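Long-range contacts in protein gp18 (Listeria monocytogenes EGD-e, PDB 3GS9), which is a prophage tail protein of the endopeptidase-tail family that probably forms a trimeric structural part of a phage-type tail: residues A[98-103]-A[145-150]; A[200-205]-A[267-272]; A[70-75]-A[88-93]. All coordinates share one frame; numbering follows the deposited sequence.

Contact 1. Residues A[98-103]-A[145-150]; sequences DGRQDD and FGNNNY
Q101 and N148 are joined by a reciprocal pair of backbone hydrogen bonds: Q101 N gives a straight bond to N148 O (2.9 Å, 163° at the hydrogen), and N148 N returns a more bent one to Q101 O at 3.1 Å. They anchor a two-stranded antiparallel ribbon that contains a G1 beta bulge, N147 and N148 both facing Q101, with the chain turning a corner at these two asparagines. At the far end the backbone N of Y150, which opens helix 150-161, donates to G99 O. N149, at the N-cap position, caps T152 N with its OD1, while N149 CA makes a CA-H...O contact with G99 O at 3.1 Å.

R100 reaches back over the bulge. Its chain, bent at chi2 and chi3, lays one guanidinium face on the backbone of N148, with N148 CA 3.4 Å above the plane. N147 OD1 lies at the guanidinium edge, and the N147 amide stands nearly perpendicular to the guanidinium. Water 3 links R100 NH1 to N147 O. R100 also packs against P244 of the second subunit.

The Y150 ring lies flat against G99. Y150 OH is hydrogen-bonded to D122 O and takes a bond from water 1, which accepts from R100 N. Over the face of this ring G99 CA makes a CH-pi contact, 3.8 Å from the centroid of the Y150 ring and only 8° off the ring normal.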
loop_
_atom_site.group_PDB
_atom_site.type_symbol
_atom_site.label_atom_id
_atom_site.label_comp_id
_atom_site.label_asym_id
_atom_site.label_seq_id
_atom_site.Cartn_x
_atom_site.Cartn_y
_atom_site.Cartn_z
ATOM N N ASP A 98 -0.277 0.250 -24.509
ATOM C CA ASP A 98 0.457 -0.760 -25.292
ATOM C C ASP A 98 1.675 -0.171 -26.028
ATOM O O ASP A 98 2.487 -0.898 -26.569
ATOM C CB ASP A 98 -0.482 -1.477 -26.295
ATOM C CG ASP A 98 -1.435 -2.486 -25.632
ATOM O OD1 ASP A 98 -1.154 -2.951 -24.505
ATOM O OD2 ASP A 98 -2.444 -2.849 -26.288
ATOM N N GLY A 99 1.776 1.153 -26.027
ATOM C CA GLY A 99 2.867 1.878 -26.704
ATOM C C GLY A 99 3.889 2.375 -25.720
ATOM O O GLY A 99 3.550 2.753 -24.600
ATOM N N ARG A 100 5.157 2.337 -26.123
ATOM C CA ARG A 100 6.244 2.812 -25.271
ATOM C C ARG A 100 7.060 3.817 -26.075
ATOM O O ARG A 100 7.327 3.610 -27.276
ATOM C CB ARG A 100 7.188 1.674 -24.828
ATOM C CG ARG A 100 6.610 0.610 -23.869
ATOM C CD ARG A 100 7.057 0.712 -22.386
ATOM N NE ARG A 100 8.349 1.338 -22.216
ATOM C CZ ARG A 100 8.809 1.783 -21.056
ATOM N NH1 ARG A 100 8.083 1.643 -19.935
ATOM N NH2 ARG A 100 9.992 2.381 -21.014
ATOM N N GLN A 101 7.466 4.888 -25.408
ATOM C CA GLN A 101 8.486 5.800 -25.943
ATOM C C GLN A 101 9.683 5.666 -25.013
ATOM O O GLN A 101 9.685 6.231 -23.944
ATOM C CB GLN A 101 7.962 7.253 -26.008
ATOM C CG GLN A 101 8.994 8.296 -26.391
ATOM C CD GLN A 101 9.775 7.952 -27.661
ATOM O OE1 GLN A 101 10.598 7.024 -27.676
ATOM N NE2 GLN A 101 9.548 8.709 -28.724
ATOM N N ASP A 102 10.682 4.863 -25.414
ATOM C CA ASP A 102 11.863 4.573 -24.610
ATOM C C ASP A 102 12.820 5.776 -24.576
ATOM O O ASP A 102 13.634 5.922 -23.653
ATOM C CB ASP A 102 12.599 3.349 -25.192
ATOM C CG ASP A 102 11.719 2.091 -25.243
ATOM O OD1 ASP A 102 11.248 1.655 -24.169
ATOM O OD2 ASP A 102 11.514 1.533 -26.355
ATOM N N ASP A 103 12.743 6.585 -25.624
ATOM C CA ASP A 103 13.642 7.761 -25.784
ATOM C C ASP A 103 13.175 8.885 -24.862
ATOM O O ASP A 103 11.978 9.034 -24.619
ATOM C CB ASP A 103 13.620 8.243 -27.224
ATOM C CG ASP A 103 14.266 7.245 -28.196
ATOM O OD1 ASP A 103 15.104 6.441 -27.745
ATOM O OD2 ASP A 103 13.917 7.274 -29.395
ATOM N N PHE A 145 12.183 13.587 -20.139
ATOM C CA PHE A 145 10.776 13.270 -20.443
ATOM C C PHE A 145 10.712 12.120 -21.466
ATOM O O PHE A 145 11.175 12.261 -22.592
ATOM C CB PHE A 145 9.972 14.462 -20.978
ATOM C CG PHE A 145 8.593 14.060 -21.446
ATOM C CD1 PHE A 145 7.612 13.751 -20.527
ATOM C CD2 PHE A 145 8.319 13.879 -22.804
ATOM C CE1 PHE A 145 6.359 13.362 -20.962
ATOM C CE2 PHE A 145 7.090 13.466 -23.241
ATOM C CZ PHE A 145 6.094 13.200 -22.310
ATOM N N GLY A 146 10.109 11.005 -21.058
ATOM C CA GLY A 146 10.057 9.809 -21.885
ATOM C C GLY A 146 10.397 8.570 -21.098
ATOM O O GLY A 146 10.286 8.539 -19.866
ATOM N N ASN A 147 10.815 7.531 -21.812
ATOM C CA ASN A 147 11.102 6.253 -21.176
ATOM C C ASN A 147 9.911 5.725 -20.395
ATOM O O ASN A 147 9.989 5.411 -19.198
ATOM C CB ASN A 147 12.376 6.357 -20.321
ATOM C CG ASN A 147 12.923 5.003 -19.922
ATOM O OD1 ASN A 147 12.433 3.969 -20.369
ATOM N ND2 ASN A 147 13.943 5.006 -19.066
ATOM N N ASN A 148 8.765 5.669 -21.060
ATOM C CA ASN A 148 7.590 5.130 -20.414
ATOM C C ASN A 148 6.522 4.806 -21.424
ATOM O O ASN A 148 6.658 5.073 -22.614
ATOM C CB ASN A 148 7.037 6.059 -19.301
ATOM C CG ASN A 148 6.687 5.289 -18.024
ATOM O OD1 ASN A 148 5.930 4.298 -18.046
ATOM N ND2 ASN A 148 7.242 5.729 -16.904
ATOM N N ASN A 149 5.450 4.194 -20.936
ATOM C CA ASN A 149 4.319 3.903 -21.800
ATOM C C ASN A 149 3.536 5.188 -22.069
ATOM O O ASN A 149 3.620 6.147 -21.307
ATOM C CB ASN A 149 3.419 2.800 -21.248
ATOM C CG ASN A 149 2.651 3.240 -20.065
ATOM O OD1 ASN A 149 1.660 3.961 -20.204
ATOM N ND2 ASN A 149 3.137 2.884 -18.866
ATOM N N TYR A 150 2.748 5.176 -23.132
ATOM C CA TYR A 150 2.105 6.417 -23.584
ATOM C C TYR A 150 1.134 6.991 -22.564
ATOM O O TYR A 150 1.007 8.219 -22.439
ATOM C CB TYR A 150 1.379 6.221 -24.918
ATOM C CG TYR A 150 2.247 5.881 -26.128
ATOM C CD1 TYR A 150 3.644 5.963 -26.093
ATOM C CD2 TYR A 150 1.639 5.547 -27.324
ATOM C CE1 TYR A 150 4.411 5.661 -27.215
ATOM C CE2 TYR A 150 2.391 5.268 -28.469
ATOM C CZ TYR A 150 3.765 5.318 -28.408
ATOM O OH TYR A 150 4.490 5.010 -29.550
HETATM O O HOH W 1 5.200 2.136 -29.127
HETATM O O HOH W 2 7.925 4.697 -29.672
HETATM O O HOH W 3 9.732 2.494 -17.816
#

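Contact 2. Residues A[200-205]-A[267-272]; sequences DIDTLS and YPATTG
I201 sends CG2 anti to the backbone N and CG1 anti to the carbonyl carbon (chi1 -45°), which sets the two branches alongside P268 and T270: I201 CG2 lies 3.7 Å from P268 CB, and CG1 runs beside T270 CG2. T270 turns OG1 back along its own chain to P268 O. The same hydroxyl is hydrogen-bonded to Y299 OH, and Y299 packs on I201 together with F290 and Y292, from strands 287-292 and 297-305 of the same sheet.

Three good backbone bonds and one weak one join the strands. T271 N points almost straight at D200 O (3.0 Å, 173° at the hydrogen), and D200 N answers to T271 O at 2.8 Å. D202 N follows with a bond to A269 O, whereas A269 N to D202 O is weak. The strands run antiparallel, 175° apart, at the edge of a six-stranded mixed sheet in which 197-202 is outermost within the chain. The third subunit carries the sheet on, its strand pairing with I201 and D202.

On the face of D200, D202 and T271, Q333 of helix 327-334 is hydrogen-bonded to D200 OD2, A269 O and T271 OG1. Where strand 197-202 ends, D202 OD1 accepts from L204 N in an Asx turn (2.9 Å). Water 4 donates to that OD1 and accepts from S205 N and A269 N, while A269 CB rests 3.7 Å from S205 OG.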
loop_
_atom_site.group_PDB
_atom_site.type_symbol
_atom_site.label_atom_id
_atom_site.label_comp_id
_atom_site.label_asym_id
_atom_site.label_seq_id
_atom_site.Cartn_x
_atom_site.Cartn_y
_atom_site.Cartn_z
ATOM N N ASP A 200 -20.010 13.853 1.693
ATOM C CA ASP A 200 -19.023 13.839 2.754
ATOM C C ASP A 200 -18.218 15.143 2.642
ATOM O O ASP A 200 -17.781 15.526 1.568
ATOM C CB ASP A 200 -18.097 12.615 2.662
ATOM C CG ASP A 200 -17.045 12.584 3.790
ATOM O OD1 ASP A 200 -17.393 12.244 4.933
ATOM O OD2 ASP A 200 -15.870 12.899 3.522
ATOM N N ILE A 201 -18.070 15.828 3.777
ATOM C CA ILE A 201 -17.385 17.111 3.854
ATOM C C ILE A 201 -16.488 17.081 5.060
ATOM O O ILE A 201 -16.925 16.706 6.152
ATOM C CB ILE A 201 -18.404 18.308 4.024
ATOM C CG1 ILE A 201 -19.593 18.151 3.037
ATOM C CG2 ILE A 201 -17.673 19.631 3.908
ATOM C CD1 ILE A 201 -20.678 19.161 3.220
ATOM N N ASP A 202 -15.249 17.507 4.891
ATOM C CA ASP A 202 -14.341 17.584 6.028
ATOM C C ASP A 202 -13.412 18.733 5.853
ATOM O O ASP A 202 -13.306 19.327 4.754
ATOM C CB ASP A 202 -13.603 16.241 6.237
ATOM C CG ASP A 202 -12.552 15.949 5.186
ATOM O OD1 ASP A 202 -11.634 16.759 5.028
ATOM O OD2 ASP A 202 -12.600 14.873 4.529
ATOM N N THR A 203 -12.718 19.064 6.932
ATOM C CA THR A 203 -11.696 20.103 6.849
ATOM C C THR A 203 -10.294 19.572 7.191
ATOM O O THR A 203 -9.397 20.342 7.593
ATOM C CB THR A 203 -12.066 21.348 7.713
ATOM O OG1 THR A 203 -12.352 20.946 9.051
ATOM C CG2 THR A 203 -13.316 22.065 7.142
ATOM N N LEU A 204 -10.111 18.261 7.034
ATOM C CA LEU A 204 -8.834 17.650 7.341
ATOM C C LEU A 204 -7.739 18.188 6.439
ATOM O O LEU A 204 -6.571 18.236 6.840
ATOM C CB LEU A 204 -8.906 16.117 7.263
ATOM C CG LEU A 204 -9.727 15.380 8.348
ATOM C CD1 LEU A 204 -10.093 13.960 7.907
ATOM C CD2 LEU A 204 -8.976 15.446 9.684
ATOM N N SER A 205 -8.111 18.602 5.227
ATOM C CA SER A 205 -7.120 19.055 4.257
ATOM C C SER A 205 -7.230 20.527 3.951
ATOM O O SER A 205 -6.639 21.000 2.984
ATOM C CB SER A 205 -7.237 18.241 2.978
ATOM O OG SER A 205 -8.522 18.303 2.416
ATOM N N TYR A 267 -11.053 25.277 0.361
ATOM C CA TYR A 267 -12.441 25.055 0.819
ATOM C C TYR A 267 -12.539 23.648 1.378
ATOM O O TYR A 267 -11.749 22.774 0.973
ATOM C CB TYR A 267 -13.442 25.219 -0.317
ATOM C CG TYR A 267 -13.584 26.660 -0.751
ATOM C CD1 TYR A 267 -14.489 27.495 -0.105
ATOM C CD2 TYR A 267 -12.808 27.193 -1.771
ATOM C CE1 TYR A 267 -14.613 28.827 -0.470
ATOM C CE2 TYR A 267 -12.925 28.523 -2.135
ATOM C CZ TYR A 267 -13.829 29.329 -1.480
ATOM O OH TYR A 267 -13.987 30.643 -1.841
ATOM N N PRO A 268 -13.531 23.399 2.245
ATOM C CA PRO A 268 -13.693 22.046 2.809
ATOM C C PRO A 268 -13.737 21.004 1.705
ATOM O O PRO A 268 -14.346 21.250 0.664
ATOM C CB PRO A 268 -15.037 22.131 3.521
ATOM C CG PRO A 268 -15.077 23.612 3.976
ATOM C CD PRO A 268 -14.548 24.331 2.786
ATOM N N ALA A 269 -13.034 19.892 1.895
ATOM C CA ALA A 269 -13.025 18.834 0.895
ATOM C C ALA A 269 -14.436 18.241 0.870
ATOM O O ALA A 269 -14.894 17.672 1.849
ATOM C CB ALA A 269 -11.953 17.786 1.243
ATOM N N THR A 270 -15.094 18.361 -0.283
ATOM C CA THR A 270 -16.531 18.088 -0.427
ATOM C C THR A 270 -16.726 17.178 -1.618
ATOM O O THR A 270 -16.370 17.550 -2.772
ATOM C CB THR A 270 -17.309 19.415 -0.659
ATOM O OG1 THR A 270 -17.069 20.287 0.456
ATOM C CG2 THR A 270 -18.806 19.173 -0.829
ATOM N N THR A 271 -17.238 15.986 -1.335
ATOM C CA THR A 271 -17.458 14.958 -2.349
ATOM C C THR A 271 -18.797 14.317 -2.106
ATOM O O THR A 271 -19.085 13.883 -1.000
ATOM C CB THR A 271 -16.374 13.855 -2.298
ATOM O OG1 THR A 271 -15.089 14.433 -2.568
ATOM C CG2 THR A 271 -16.681 12.730 -3.315
ATOM N N GLY A 272 -19.595 14.252 -3.149
ATOM C CA GLY A 272 -20.937 13.727 -3.029
ATOM C C GLY A 272 -21.441 13.030 -4.264
ATOM O O GLY A 272 -20.926 13.232 -5.375
HETATM O O HOH W 4 -10.603 19.080 3.826
#

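Contact 3. Residues A[70-75]-A[88-93]; sequences VVKQLS and RAPHIY
R88 O is gripped by two donors, K72 N and Q73 N, each at 3.2 Å; the bond from Q73 N is nearly straight (175° at the hydrogen). R88 N completes the exchange with Q73 O at 3.0 Å. Further along, V70 N donates to P90 O, also at 3.0 Å. Between these bonds V70 O is covered by carbon: A89 CA approaches it to 3.1 Å, and P90 CD lies close by.

Q73 and R88 send their side chains the same way, side by side, with CB against CB. R88 was modelled in two conformers, and what follows for its guanidinium holds for one of them. There Q73 OE1 lies in the guanidinium plane at its edge, 3.8 Å from R88 NE, and the amide is turned nearly perpendicular to that plane. A bend at chi3 (63°) swings the guanidinium round to run alongside the strand toward P90, and NH1 forms a salt bridge with E40. K72, bent at chi2, crosses P90 at about a right angle, laying CG on the proline CD before NZ runs on to a salt bridge with E59.

The paired donors mark a classic beta bulge in the antiparallel hairpin of strands 67-74 and 83-90, part of the antiparallel sheet of the N-terminal domain. The sheet runs on into the second subunit, whose strand pairs with Q73 and L74, and K72 NZ is also hydrogen-bonded to T203 O of the second subunit.

As the hairpin gives way to a short 3-10 segment, I92 CD1 presses on V70 CG2 at 3.4 Å, tighter than usual van der Waals contact. In the same turn H91 ND1 accepts from Y93 N.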
loop_
_atom_site.group_PDB
_atom_site.type_symbol
_atom_site.label_atom_id
_atom_site.label_comp_id
_atom_site.label_asym_id
_atom_site.label_seq_id
_atom_site.Cartn_x
_atom_site.Cartn_y
_atom_site.Cartn_z
ATOM N N VAL A 70 -13.018 -1.786 -25.626
ATOM C CA VAL A 70 -12.362 -3.035 -25.962
ATOM C C VAL A 70 -12.462 -4.020 -24.801
ATOM O O VAL A 70 -12.160 -3.662 -23.657
ATOM C CB VAL A 70 -10.885 -2.741 -26.256
ATOM C CG1 VAL A 70 -10.151 -4.025 -26.599
ATOM C CG2 VAL A 70 -10.828 -1.756 -27.395
ATOM N N VAL A 71 -12.909 -5.238 -25.098
ATOM C CA VAL A 71 -13.102 -6.255 -24.052
ATOM C C VAL A 71 -11.731 -6.689 -23.494
ATOM O O VAL A 71 -10.916 -7.210 -24.238
ATOM C CB VAL A 71 -13.852 -7.463 -24.624
ATOM C CG1 VAL A 71 -13.911 -8.594 -23.613
ATOM C CG2 VAL A 71 -15.239 -7.028 -25.169
ATOM N N LYS A 72 -11.480 -6.408 -22.200
ATOM C CA LYS A 72 -10.274 -6.839 -21.490
ATOM C C LYS A 72 -10.534 -7.850 -20.365
ATOM O O LYS A 72 -9.653 -8.647 -20.045
ATOM C CB LYS A 72 -9.554 -5.629 -20.890
ATOM C CG LYS A 72 -8.946 -4.653 -21.899
ATOM C CD LYS A 72 -7.940 -5.398 -22.718
ATOM C CE LYS A 72 -6.905 -4.551 -23.338
ATOM N NZ LYS A 72 -5.746 -5.436 -23.761
ATOM N N GLN A 73 -11.715 -7.786 -19.739
ATOM C CA GLN A 73 -12.136 -8.778 -18.780
ATOM C C GLN A 73 -13.433 -9.404 -19.244
ATOM O O GLN A 73 -14.279 -8.717 -19.809
ATOM C CB GLN A 73 -12.295 -8.170 -17.411
ATOM C CG GLN A 73 -10.975 -7.783 -16.822
ATOM C CD GLN A 73 -11.108 -6.962 -15.565
ATOM O OE1 GLN A 73 -11.572 -5.806 -15.598
ATOM N NE2 GLN A 73 -10.620 -7.519 -14.445
ATOM N N LEU A 74 -13.551 -10.711 -19.030
ATOM C CA LEU A 74 -14.671 -11.517 -19.503
ATOM C C LEU A 74 -14.759 -12.787 -18.667
ATOM O O LEU A 74 -13.768 -13.535 -18.504
ATOM C CB LEU A 74 -14.461 -11.888 -20.970
ATOM C CG LEU A 74 -15.525 -12.626 -21.799
ATOM C CD1 LEU A 74 -16.733 -11.744 -21.992
ATOM C CD2 LEU A 74 -14.978 -13.029 -23.155
ATOM N N SER A 75 -15.940 -13.003 -18.118
ATOM C CA SER A 75 -16.235 -14.204 -17.314
ATOM C C SER A 75 -16.959 -15.222 -18.207
ATOM O O SER A 75 -17.599 -14.853 -19.185
ATOM C CB SER A 75 -17.095 -13.799 -16.126
ATOM O OG SER A 75 -18.391 -13.436 -16.577
ATOM N N ARG A 88 -16.199 -6.527 -19.220
ATOM C CA ARG A 88 -15.747 -5.226 -18.835
ATOM C C ARG A 88 -14.807 -4.741 -19.939
ATOM O O ARG A 88 -13.820 -5.394 -20.250
ATOM C CB ARG A 88 -15.065 -5.260 -17.463
ATOM C CG ARG A 88 -16.046 -5.405 -16.295
ATOM C CD ARG A 88 -15.358 -5.294 -14.935
ATOM N NE ARG A 88 -14.750 -3.977 -14.740
ATOM C CZ ARG A 88 -15.391 -2.879 -14.338
ATOM N NH1 ARG A 88 -16.696 -2.900 -14.081
ATOM N NH2 ARG A 88 -14.717 -1.742 -14.204
ATOM N N ALA A 89 -15.148 -3.598 -20.527
ATOM C CA ALA A 89 -14.484 -3.060 -21.712
ATOM C C ALA A 89 -14.082 -1.601 -21.493
ATOM O O ALA A 89 -14.924 -0.698 -21.602
ATOM C CB ALA A 89 -15.414 -3.174 -22.959
ATOM N N PRO A 90 -12.806 -1.366 -21.139
ATOM C CA PRO A 90 -12.260 0.003 -21.109
ATOM C C PRO A 90 -12.270 0.704 -22.472
ATOM O O PRO A 90 -12.083 0.068 -23.515
ATOM C CB PRO A 90 -10.800 -0.207 -20.690
ATOM C CG PRO A 90 -10.853 -1.508 -19.908
ATOM C CD PRO A 90 -11.818 -2.359 -20.678
ATOM N N HIS A 91 -12.528 1.995 -22.431
ATOM C CA HIS A 91 -12.482 2.834 -23.620
ATOM C C HIS A 91 -11.156 2.649 -24.391
ATOM O O HIS A 91 -10.112 2.439 -23.806
ATOM C CB HIS A 91 -12.693 4.273 -23.213
ATOM C CG HIS A 91 -12.866 5.180 -24.383
ATOM N ND1 HIS A 91 -11.799 5.806 -24.981
ATOM C CD2 HIS A 91 -13.961 5.516 -25.104
ATOM C CE1 HIS A 91 -12.239 6.529 -26.001
ATOM N NE2 HIS A 91 -13.547 6.374 -26.093
ATOM N N ILE A 92 -11.229 2.736 -25.720
ATOM C CA ILE A 92 -10.058 2.577 -26.590
ATOM C C ILE A 92 -8.858 3.474 -26.224
ATOM O O ILE A 92 -7.723 3.104 -26.437
ATOM C CB ILE A 92 -10.480 2.788 -28.088
ATOM C CG1 ILE A 92 -9.392 2.258 -29.021
ATOM C CG2 ILE A 92 -10.915 4.211 -28.347
ATOM C CD1 ILE A 92 -9.321 0.781 -29.029
ATOM N N TYR A 93 -9.129 4.614 -25.584
ATOM C CA TYR A 93 -8.049 5.490 -25.097
ATOM C C TYR A 93 -7.014 4.707 -24.309
ATOM O O TYR A 93 -5.817 4.880 -24.511
ATOM C CB TYR A 93 -8.634 6.569 -24.221
ATOM C CG TYR A 93 -7.598 7.375 -23.465
ATOM C CD1 TYR A 93 -6.671 8.158 -24.155
ATOM C CD2 TYR A 93 -7.586 7.394 -22.085
ATOM C CE1 TYR A 93 -5.708 8.892 -23.474
ATOM C CE2 TYR A 93 -6.651 8.151 -21.392
ATOM C CZ TYR A 93 -5.720 8.904 -22.106
ATOM O OH TYR A 93 -4.802 9.672 -21.418
#

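Along the chain the order is contact 3, contact 1, contact 2, each closing before the next opens. Contact 3 belongs to the N-terminal domain, the other two to the endopeptidase-tail region that follows. Strands 83-90 and 100-106 follow each other in the chain, and the nearest atoms of contacts 3 and 1 are about 5 Å apart, without touching; their centres are 22 Å apart. Contact 2 lies across the chain's centre from both, its centre 36 Å from that of contact 1 and 33 Å from that of contact 3, in a separate sheet. Contacts 1 and 3 both touch the second subunit, contact 2 the third; the sheets of contacts 2 and 3 continue between subunits, tying the trimer together through backbone pairing.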